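Local coordinates for protein PTS system, cellobiose-specific IIA component (Bacillus anthracis, PDB 3K1S) that probably serves as the IIA component of a cellobiose phosphotransferase system, relaying a phosphoryl group toward the sugar-transporting partner as a trimer of helical subunits, at residues 12-26 and 77-91. Sequence-based numbering, arbitrary orientation. Where two conformers were deposited one is given.
Sequences PFQLILNSGNARSFA and LLIHAQDHLMNAITV. With MG (magnesium ion), chain M.
Leu15 O is gripped twice, by Ser19 N and by Ser19 OG (2.7 Å), from opposite faces of its plane. The OG bond satisfies the buried hydroxyl and fixes its rotation, laying OG against the other helix, 3.1 Å from Leu85 CA. OG can turn back because it stands beside the backbone N (chi1 -61°). The helices 12-26 and 77-91 run almost parallel, 22° apart with axes 8.4 Å from each other, and small residues let them come close: Ala88 CB sits 3.4 Å from Ser19 O, and Ala81 CB 3.5 Å from Pro12 O. Ile16 is a knob in the hole formed by Leu77, His80, Ala81 and His84, its CG1 against Ala81 and CD1 against Leu77. In this family a histidine of the corresponding helix carries the phosphoryl group, so this side probably borders the transfer site. Leu77, with CG anti to the backbone N, holds CD2 over one face of the Phe13 ring, a CH-pi contact 3.7 Å from the centroid and 19° off the normal. Farther along, in the conformer described, the Arg23 guanidinium and Asn87 amide planes are nearly parallel; a water accepts from Arg23 NE and weakly from Asn87 ND2, and Arg23 NH2 forms a salt bridge with Glu93 of the third subunit. Thr90 OG1 of the same neighbouring subunit hydrogen-bonds Asn87 OD1. On the side of helix 77-91 turned from this interface, Asp83 OD1 binds magnesium together with Asp83 of the second and third subunits, as befits the trimer axis of lactose/cellobiose IIA proteins. Direct contacts are thus chiefly apolar, while Ser19 bonds its own backbone, Gln82 bonds Gln59 and Asn87 a neighbouring subunit, consistent with helix 76-108 serving both subunit core and trimer interface.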
ATOM      1  N   PRO A  12       1.489   7.372 -17.417  1.00 25.28           N
ATOM      2  CA  PRO A  12       1.537   7.664 -15.987  1.00 23.74           C
ATOM      3  C   PRO A  12       0.419   8.600 -15.521  1.00 22.49           C
ATOM      4  O   PRO A  12      -0.217   8.323 -14.498  1.00 22.14           O
ATOM      5  CB  PRO A  12       2.915   8.299 -15.814  1.00 24.14           C
ATOM      6  CG  PRO A  12       3.736   7.622 -16.860  1.00 25.36           C
ATOM      7  CD  PRO A  12       2.819   7.491 -18.043  1.00 22.72           C
ATOM      8  N   PHE A  13       0.170   9.678 -16.268  1.00 22.18           N
ATOM      9  CA  PHE A  13      -0.902  10.632 -15.930  1.00 21.59           C
ATOM     10  C   PHE A  13      -2.294   9.990 -15.882  1.00 22.80           C
ATOM     11  O   PHE A  13      -3.099  10.305 -14.998  1.00 21.85           O
ATOM     12  CB  PHE A  13      -0.916  11.818 -16.901  1.00 20.26           C
ATOM     13  CG  PHE A  13       0.283  12.723 -16.783  1.00 27.26           C
ATOM     14  CD1 PHE A  13       0.377  13.653 -15.748  1.00 27.75           C
ATOM     15  CD2 PHE A  13       1.316  12.657 -17.718  1.00 32.73           C
ATOM     16  CE1 PHE A  13       1.474  14.496 -15.642  1.00 20.09           C
ATOM     17  CE2 PHE A  13       2.431  13.496 -17.618  1.00 27.01           C
ATOM     18  CZ  PHE A  13       2.503  14.423 -16.583  1.00 28.64           C
ATOM     19  N   GLN A  14      -2.571   9.103 -16.839  1.00 21.60           N
ATOM     20  CA  GLN A  14      -3.853   8.408 -16.922  1.00 24.11           C
ATOM     21  C   GLN A  14      -4.025   7.437 -15.760  1.00 24.72           C
ATOM     22  O   GLN A  14      -5.114   7.318 -15.197  1.00 24.79           O
ATOM     23  CB  GLN A  14      -3.980   7.638 -18.248  1.00 24.41           C
ATOM     24  CG  GLN A  14      -3.954   8.511 -19.510  1.00 27.58           C
ATOM     25  CD  GLN A  14      -5.297   9.147 -19.830  1.00 38.28           C
ATOM     26  OE1 GLN A  14      -5.954   9.725 -18.957  1.00 37.55           O
ATOM     27  NE2 GLN A  14      -5.708   9.050 -21.095  1.00 29.38           N
ATOM     28  N   LEU A  15      -2.949   6.733 -15.417  1.00 26.54           N
ATOM     29  CA  LEU A  15      -2.966   5.811 -14.284  1.00 26.10           C
ATOM     30  C   LEU A  15      -3.215   6.547 -12.971  1.00 22.73           C
ATOM     31  O   LEU A  15      -3.933   6.056 -12.109  1.00 26.18           O
ATOM     32  CB  LEU A  15      -1.655   5.026 -14.194  1.00 24.53           C
ATOM     33  CG  LEU A  15      -1.426   3.870 -15.167  1.00 24.60           C
ATOM     34  CD1 LEU A  15      -0.003   3.363 -15.021  1.00 28.53           C
ATOM     35  CD2 LEU A  15      -2.418   2.737 -14.954  1.00 27.28           C
ATOM     36  N   ILE A  16      -2.611   7.721 -12.829  1.00 22.76           N
ATOM     37  CA  ILE A  16      -2.721   8.519 -11.608  1.00 20.07           C
ATOM     38  C   ILE A  16      -4.134   9.093 -11.489  1.00 20.48           C
ATOM     39  O   ILE A  16      -4.746   9.049 -10.415  1.00 20.91           O
ATOM     40  CB  ILE A  16      -1.607   9.610 -11.537  1.00 21.29           C
ATOM     41  CG1 ILE A  16      -0.224   8.938 -11.425  1.00 21.17           C
ATOM     42  CG2 ILE A  16      -1.831  10.574 -10.356  1.00 18.75           C
ATOM     43  CD1 ILE A  16       0.979   9.873 -11.606  1.00 18.37           C
ATOM     44  N   LEU A  17      -4.669   9.589 -12.602  1.00 19.11           N
ATOM     45  CA  LEU A  17      -6.036  10.107 -12.627  1.00 19.42           C
ATOM     46  C   LEU A  17      -7.052   9.067 -12.136  1.00 20.62           C
ATOM     47  O   LEU A  17      -7.791   9.316 -11.178  1.00 19.35           O
ATOM     48  CB  LEU A  17      -6.407  10.597 -14.033  1.00 20.49           C
ATOM     49  CG  LEU A  17      -7.803  11.193 -14.257  1.00 21.41           C
ATOM     50  CD1 LEU A  17      -7.994  12.461 -13.443  1.00 24.77           C
ATOM     51  CD2 LEU A  17      -8.019  11.477 -15.735  1.00 28.17           C
ATOM     52  N   ASN A  18      -7.070   7.911 -12.799  1.00 19.03           N
ATOM     53  CA  ASN A  18      -8.040   6.848 -12.535  1.00 22.03           C
ATOM     54  C   ASN A  18      -7.833   6.169 -11.181  1.00 22.26           C
ATOM     55  O   ASN A  18      -8.784   6.006 -10.414  1.00 25.12           O
ATOM     56  CB  ASN A  18      -8.029   5.818 -13.677  1.00 20.41           C
ATOM     57  CG  ASN A  18      -8.553   6.394 -14.983  1.00 23.42           C
ATOM     58  OD1 ASN A  18      -9.767   6.462 -15.205  1.00 20.95           O
ATOM     59  ND2 ASN A  18      -7.637   6.812 -15.857  1.00 21.56           N
ATOM     60  N   SER A  19      -6.592   5.776 -10.896  1.00 20.56           N
ATOM     61  CA  SER A  19      -6.219   5.235  -9.583  1.00 22.01           C
ATOM     62  C   SER A  19      -6.538   6.205  -8.445  1.00 20.13           C
ATOM     63  O   SER A  19      -7.030   5.793  -7.397  1.00 23.80           O
ATOM     64  CB  SER A  19      -4.728   4.887  -9.541  1.00 20.02           C
ATOM     65  OG  SER A  19      -4.409   3.895 -10.499  1.00 27.21           O
ATOM     66  N   GLY A  20      -6.246   7.487  -8.654  1.00 20.49           N
ATOM     67  CA  GLY A  20      -6.532   8.522  -7.664  1.00 18.69           C
ATOM     68  C   GLY A  20      -8.019   8.608  -7.385  1.00 18.94           C
ATOM     69  O   GLY A  20      -8.440   8.665  -6.227  1.00 22.09           O
ATOM     70  N   ASN A  21      -8.819   8.612  -8.448  1.00 19.12           N
ATOM     71  CA  ASN A  21     -10.276   8.588  -8.322  1.00 18.33           C
ATOM     72  C   ASN A  21     -10.787   7.304  -7.660  1.00 18.89           C
ATOM     73  O   ASN A  21     -11.751   7.336  -6.892  1.00 19.98           O
ATOM     74  CB  ASN A  21     -10.944   8.811  -9.679  1.00 21.26           C
ATOM     75  CG  ASN A  21     -10.750  10.231 -10.208  1.00 18.60           C
ATOM     76  OD1 ASN A  21     -10.406  11.146  -9.458  1.00 23.76           O
ATOM     77  ND2 ASN A  21     -10.988  10.416 -11.501  1.00 18.82           N
ATOM     78  N   ALA A  22     -10.130   6.179  -7.940  1.00 18.34           N
ATOM     79  CA  ALA A  22     -10.441   4.922  -7.253  1.00 20.24           C
ATOM     80  C   ALA A  22     -10.212   5.062  -5.750  1.00 21.84           C
ATOM     81  O   ALA A  22     -11.103   4.762  -4.957  1.00 23.82           O
ATOM     82  CB  ALA A  22      -9.623   3.769  -7.818  1.00 18.72           C
ATOM     83  N   ARG A  23      -9.043   5.563  -5.354  1.00 21.99           N
ATOM     84  CA  ARG A  23      -8.739   5.747  -3.969  0.50 21.85           C
ATOM     85  C   ARG A  23      -9.725   6.724  -3.321  1.00 20.75           C
ATOM     86  O   ARG A  23     -10.225   6.468  -2.264  1.00 23.93           O
ATOM     87  CB  ARG A  23      -7.312   6.255  -3.813  0.50 21.36           C
ATOM     88  CG  ARG A  23      -6.856   6.358  -2.413  0.50 25.28           C
ATOM     89  CD  ARG A  23      -5.707   7.323  -2.235  0.50 26.57           C
ATOM     90  NE  ARG A  23      -5.698   7.805  -0.866  0.50 32.14           N
ATOM     91  CZ  ARG A  23      -6.269   8.933  -0.460  0.50 37.76           C
ATOM     92  NH1 ARG A  23      -6.865   9.730  -1.331  0.50 37.26           N
ATOM     93  NH2 ARG A  23      -6.243   9.271   0.816  0.50 35.94           N
ATOM     94  N   SER A  24     -10.021   7.806  -4.005  1.00 20.22           N
ATOM     95  CA  SER A  24     -11.001   8.781  -3.527  1.00 19.97           C
ATOM     96  C   SER A  24     -12.388   8.173  -3.296  1.00 21.07           C
ATOM     97  O   SER A  24     -13.039   8.471  -2.286  1.00 23.92           O
ATOM     98  CB  SER A  24     -11.090   9.966  -4.491  1.00 18.96           C
ATOM     99  OG  SER A  24      -9.868  10.689  -4.494  1.00 22.00           O
ATOM    100  N   PHE A  25     -12.840   7.323  -4.215  1.00 19.72           N
ATOM    101  CA  PHE A  25     -14.147   6.670  -4.054  1.00 21.16           C
ATOM    102  C   PHE A  25     -14.143   5.764  -2.837  1.00 20.29           C
ATOM    103  O   PHE A  25     -15.088   5.768  -2.044  1.00 21.24           O
ATOM    104  CB  PHE A  25     -14.558   5.885  -5.310  1.00 20.48           C
ATOM    105  CG  PHE A  25     -15.131   6.742  -6.421  1.00 20.02           C
ATOM    106  CD1 PHE A  25     -16.136   7.669  -6.163  1.00 20.46           C
ATOM    107  CD2 PHE A  25     -14.680   6.591  -7.734  1.00 20.06           C
ATOM    108  CE1 PHE A  25     -16.679   8.446  -7.184  1.00 20.64           C
ATOM    109  CE2 PHE A  25     -15.212   7.358  -8.766  1.00 22.87           C
ATOM    110  CZ  PHE A  25     -16.218   8.291  -8.491  1.00 26.89           C
ATOM    111  N   ALA A  26     -13.069   4.997  -2.678  1.00 20.51           N
ATOM    112  CA  ALA A  26     -12.940   4.091  -1.541  1.00 21.29           C
ATOM    113  C   ALA A  26     -12.970   4.840  -0.207  1.00 22.12           C
ATOM    114  O   ALA A  26     -13.660   4.422   0.719  1.00 25.14           O
ATOM    115  CB  ALA A  26     -11.677   3.239  -1.670  1.00 21.23           C
ATOM    116  N   LEU A  77       7.816   9.408 -12.440  1.00 20.64           N
ATOM    117  CA  LEU A  77       6.357   9.511 -12.580  1.00 21.54           C
ATOM    118  C   LEU A  77       5.707   8.154 -12.868  1.00 19.77           C
ATOM    119  O   LEU A  77       4.691   7.824 -12.272  1.00 21.22           O
ATOM    120  CB  LEU A  77       5.932  10.569 -13.621  1.00 20.19           C
ATOM    121  CG  LEU A  77       4.459  11.024 -13.516  1.00 22.22           C
ATOM    122  CD1 LEU A  77       4.183  11.738 -12.194  1.00 21.54           C
ATOM    123  CD2 LEU A  77       4.023  11.899 -14.693  1.00 19.97           C
ATOM    124  N   LEU A  78       6.307   7.370 -13.761  1.00 20.16           N
ATOM    125  CA  LEU A  78       5.811   6.024 -14.053  1.00 22.41           C
ATOM    126  C   LEU A  78       5.823   5.129 -12.810  1.00 20.82           C
ATOM    127  O   LEU A  78       4.868   4.396 -12.566  1.00 21.23           O
ATOM    128  CB  LEU A  78       6.598   5.379 -15.195  1.00 22.77           C
ATOM    129  CG  LEU A  78       6.290   3.924 -15.571  1.00 27.81           C
ATOM    130  CD1 LEU A  78       4.842   3.734 -15.989  1.00 24.82           C
ATOM    131  CD2 LEU A  78       7.226   3.466 -16.678  1.00 30.33           C
ATOM    132  N   ILE A  79       6.899   5.203 -12.029  1.00 21.45           N
ATOM    133  CA  ILE A  79       7.014   4.423 -10.797  1.00 20.47           C
ATOM    134  C   ILE A  79       5.939   4.865  -9.820  1.00 20.30           C
ATOM    135  O   ILE A  79       5.257   4.034  -9.209  1.00 23.65           O
ATOM    136  CB  ILE A  79       8.406   4.573 -10.139  1.00 21.51           C
ATOM    137  CG1 ILE A  79       9.494   4.017 -11.060  1.00 21.30           C
ATOM    138  CG2 ILE A  79       8.421   3.875  -8.769  1.00 20.69           C
ATOM    139  CD1 ILE A  79      10.903   4.452 -10.705  1.00 25.50           C
ATOM    140  N   HIS A  80       5.788   6.181  -9.694  1.00 20.36           N
ATOM    141  CA  HIS A  80       4.755   6.788  -8.857  1.00 20.46           C
ATOM    142  C   HIS A  80       3.358   6.356  -9.312  1.00 21.61           C
ATOM    143  O   HIS A  80       2.510   6.008  -8.487  1.00 21.65           O
ATOM    144  CB  HIS A  80       4.898   8.308  -8.917  1.00 19.81           C
ATOM    145  CG  HIS A  80       4.119   9.043  -7.870  1.00 21.67           C
ATOM    146  ND1 HIS A  80       4.304   8.837  -6.518  1.00 22.30           N
ATOM    147  CD2 HIS A  80       3.187  10.017  -7.978  1.00 18.75           C
ATOM    148  CE1 HIS A  80       3.507   9.641  -5.838  1.00 19.00           C
ATOM    149  NE2 HIS A  80       2.820  10.371  -6.700  1.00 21.16           N
ATOM    150  N   ALA A  81       3.131   6.377 -10.627  1.00 21.81           N
ATOM    151  CA  ALA A  81       1.864   5.945 -11.215  1.00 22.41           C
ATOM    152  C   ALA A  81       1.563   4.491 -10.863  1.00 23.83           C
ATOM    153  O   ALA A  81       0.438   4.152 -10.505  1.00 23.10           O
ATOM    154  CB  ALA A  81       1.891   6.125 -12.725  1.00 23.62           C
ATOM    155  N   GLN A  82       2.573   3.634 -10.957  1.00 25.05           N
ATOM    156  CA  GLN A  82       2.407   2.234 -10.581  1.00 24.66           C
ATOM    157  C   GLN A  82       2.067   2.111  -9.095  1.00 24.79           C
ATOM    158  O   GLN A  82       1.217   1.303  -8.715  1.00 24.85           O
ATOM    159  CB  GLN A  82       3.665   1.435 -10.919  1.00 25.84           C
ATOM    160  CG  GLN A  82       3.886   1.242 -12.412  1.00 25.80           C
ATOM    161  CD  GLN A  82       2.883   0.284 -13.021  1.00 34.59           C
ATOM    162  OE1 GLN A  82       2.748  -0.857 -12.577  1.00 30.15           O
ATOM    163  NE2 GLN A  82       2.169   0.745 -14.044  1.00 36.31           N
ATOM    164  N   ASP A  83       2.730   2.918  -8.268  1.00 23.94           N
ATOM    165  CA  ASP A  83       2.485   2.942  -6.828  1.00 23.91           C
ATOM    166  C   ASP A  83       1.031   3.315  -6.547  1.00 24.56           C
ATOM    167  O   ASP A  83       0.349   2.654  -5.754  1.00 23.30           O
ATOM    168  CB  ASP A  83       3.431   3.927  -6.125  1.00 23.09           C
ATOM    169  CG  ASP A  83       4.834   3.367  -5.913  1.00 23.77           C
ATOM    170  OD1 ASP A  83       4.991   2.136  -5.755  1.00 27.58           O
ATOM    171  OD2 ASP A  83       5.792   4.172  -5.873  1.00 23.19           O
ATOM    172  N   HIS A  84       0.556   4.364  -7.213  1.00 23.90           N
ATOM    173  CA  HIS A  84      -0.832   4.808  -7.053  1.00 23.83           C
ATOM    174  C   HIS A  84      -1.853   3.742  -7.439  1.00 22.16           C
ATOM    175  O   HIS A  84      -2.846   3.564  -6.737  1.00 24.51           O
ATOM    176  CB  HIS A  84      -1.098   6.115  -7.808  1.00 19.51           C
ATOM    177  CG  HIS A  84      -0.674   7.335  -7.058  1.00 27.78           C
ATOM    178  ND1 HIS A  84      -1.203   7.677  -5.831  1.00 31.32           N
ATOM    179  CD2 HIS A  84       0.235   8.296  -7.355  1.00 34.26           C
ATOM    180  CE1 HIS A  84      -0.640   8.793  -5.404  1.00 34.49           C
ATOM    181  NE2 HIS A  84       0.238   9.189  -6.310  1.00 36.60           N
ATOM    182  N   LEU A  85      -1.609   3.029  -8.540  1.00 24.76           N
ATOM    183  CA  LEU A  85      -2.534   1.985  -8.994  1.00 22.93           C
ATOM    184  C   LEU A  85      -2.633   0.872  -7.964  1.00 22.94           C
ATOM    185  O   LEU A  85      -3.731   0.508  -7.539  1.00 22.53           O
ATOM    186  CB  LEU A  85      -2.118   1.412 -10.349  1.00 26.51           C
ATOM    187  CG  LEU A  85      -2.908   0.188 -10.851  1.00 28.53           C
ATOM    188  CD1 LEU A  85      -4.365   0.535 -11.109  1.00 32.93           C
ATOM    189  CD2 LEU A  85      -2.279  -0.393 -12.097  1.00 29.41           C
HETATM  190  N   MSE A  86      -1.479   0.339  -7.567  1.00 20.58           N
HETATM  191  CA  MSE A  86      -1.415  -0.701  -6.546  1.00 23.57           C
HETATM  192  C   MSE A  86      -1.934  -0.225  -5.183  1.00 23.18           C
HETATM  193  O   MSE A  86      -2.551  -1.002  -4.451  1.00 23.67           O
HETATM  194  CB  MSE A  86       0.008  -1.273  -6.430  1.00 23.81           C
HETATM  195  CG  MSE A  86       0.421  -2.092  -7.651  1.00 31.99           C
HETATM  196 SE   MSE A  86      -0.715  -3.677  -7.937  1.00 48.30          SE
HETATM  197  CE  MSE A  86       0.096  -4.858  -6.599  1.00 30.09           C
ATOM    198  N   ASN A  87      -1.694   1.044  -4.857  1.00 22.37           N
ATOM    199  CA  ASN A  87      -2.231   1.650  -3.636  1.00 23.22           C
ATOM    200  C   ASN A  87      -3.761   1.731  -3.613  1.00 23.98           C
ATOM    201  O   ASN A  87      -4.389   1.436  -2.594  1.00 25.55           O
ATOM    202  CB  ASN A  87      -1.647   3.049  -3.400  1.00 22.19           C
ATOM    203  CG  ASN A  87      -2.011   3.596  -2.034  1.00 20.02           C
ATOM    204  OD1 ASN A  87      -1.745   2.961  -1.017  1.00 26.90           O
ATOM    205  ND2 ASN A  87      -2.641   4.764  -2.006  1.00 20.60           N
ATOM    206  N   ALA A  88      -4.346   2.142  -4.735  1.00 24.18           N
ATOM    207  CA  ALA A  88      -5.803   2.217  -4.884  1.00 22.01           C
ATOM    208  C   ALA A  88      -6.449   0.856  -4.652  1.00 22.84           C
ATOM    209  O   ALA A  88      -7.469   0.744  -3.972  1.00 25.12           O
ATOM    210  CB  ALA A  88      -6.165   2.756  -6.267  1.00 21.21           C
ATOM    211  N   ILE A  89      -5.843  -0.182  -5.218  1.00 22.78           N
ATOM    212  CA  ILE A  89      -6.312  -1.552  -5.042  1.00 21.16           C
ATOM    213  C   ILE A  89      -6.271  -1.942  -3.555  1.00 21.85           C
ATOM    214  O   ILE A  89      -7.218  -2.531  -3.032  1.00 21.75           O
ATOM    215  CB  ILE A  89      -5.485  -2.538  -5.925  1.00 20.00           C
ATOM    216  CG1 ILE A  89      -5.792  -2.305  -7.411  1.00 20.99           C
ATOM    217  CG2 ILE A  89      -5.752  -3.983  -5.548  1.00 20.50           C
ATOM    218  CD1 ILE A  89      -4.767  -2.914  -8.389  1.00 19.37           C
ATOM    219  N   THR A  90      -5.176  -1.604  -2.879  1.00 21.92           N
ATOM    220  CA  THR A  90      -5.031  -1.919  -1.458  1.00 22.25           C
ATOM    221  C   THR A  90      -6.043  -1.157  -0.609  1.00 21.94           C
ATOM    222  O   THR A  90      -6.672  -1.738   0.273  1.00 23.73           O
ATOM    223  CB  THR A  90      -3.590  -1.665  -0.960  1.00 21.50           C
ATOM    224  OG1 THR A  90      -2.714  -2.617  -1.574  1.00 23.40           O
ATOM    225  CG2 THR A  90      -3.498  -1.809   0.556  1.00 20.91           C
ATOM    226  N   VAL A  91      -6.203   0.134  -0.888  1.00 21.48           N
ATOM    227  CA  VAL A  91      -7.140   0.978  -0.139  1.00 21.96           C
ATOM    228  C   VAL A  91      -8.592   0.517  -0.318  1.00 22.40           C
ATOM    229  O   VAL A  91      -9.343   0.444   0.648  1.00 22.34           O
ATOM    230  CB  VAL A  91      -6.973   2.478  -0.498  1.00 22.77           C
ATOM    231  CG1 VAL A  91      -8.014   3.331   0.202  1.00 22.45           C
ATOM    232  CG2 VAL A  91      -5.569   2.956  -0.119  1.00 21.20           C
TER
HETATM  233 MG    MG M 107       6.297   0.713  -6.513  1.00 22.40          MG
HETATM  234  O   HOH W   1      -4.246   6.203   0.513  0.50 19.53           O
HETATM  235  O   HOH W   2       5.801   1.266  -8.178  1.00 19.98           O
HETATM  236  O   HOH W   3       7.778   2.274  -6.283  1.00 26.19           O
HETATM  237  O   HOH W   4       7.579  -0.898  -6.944  1.00 21.24           O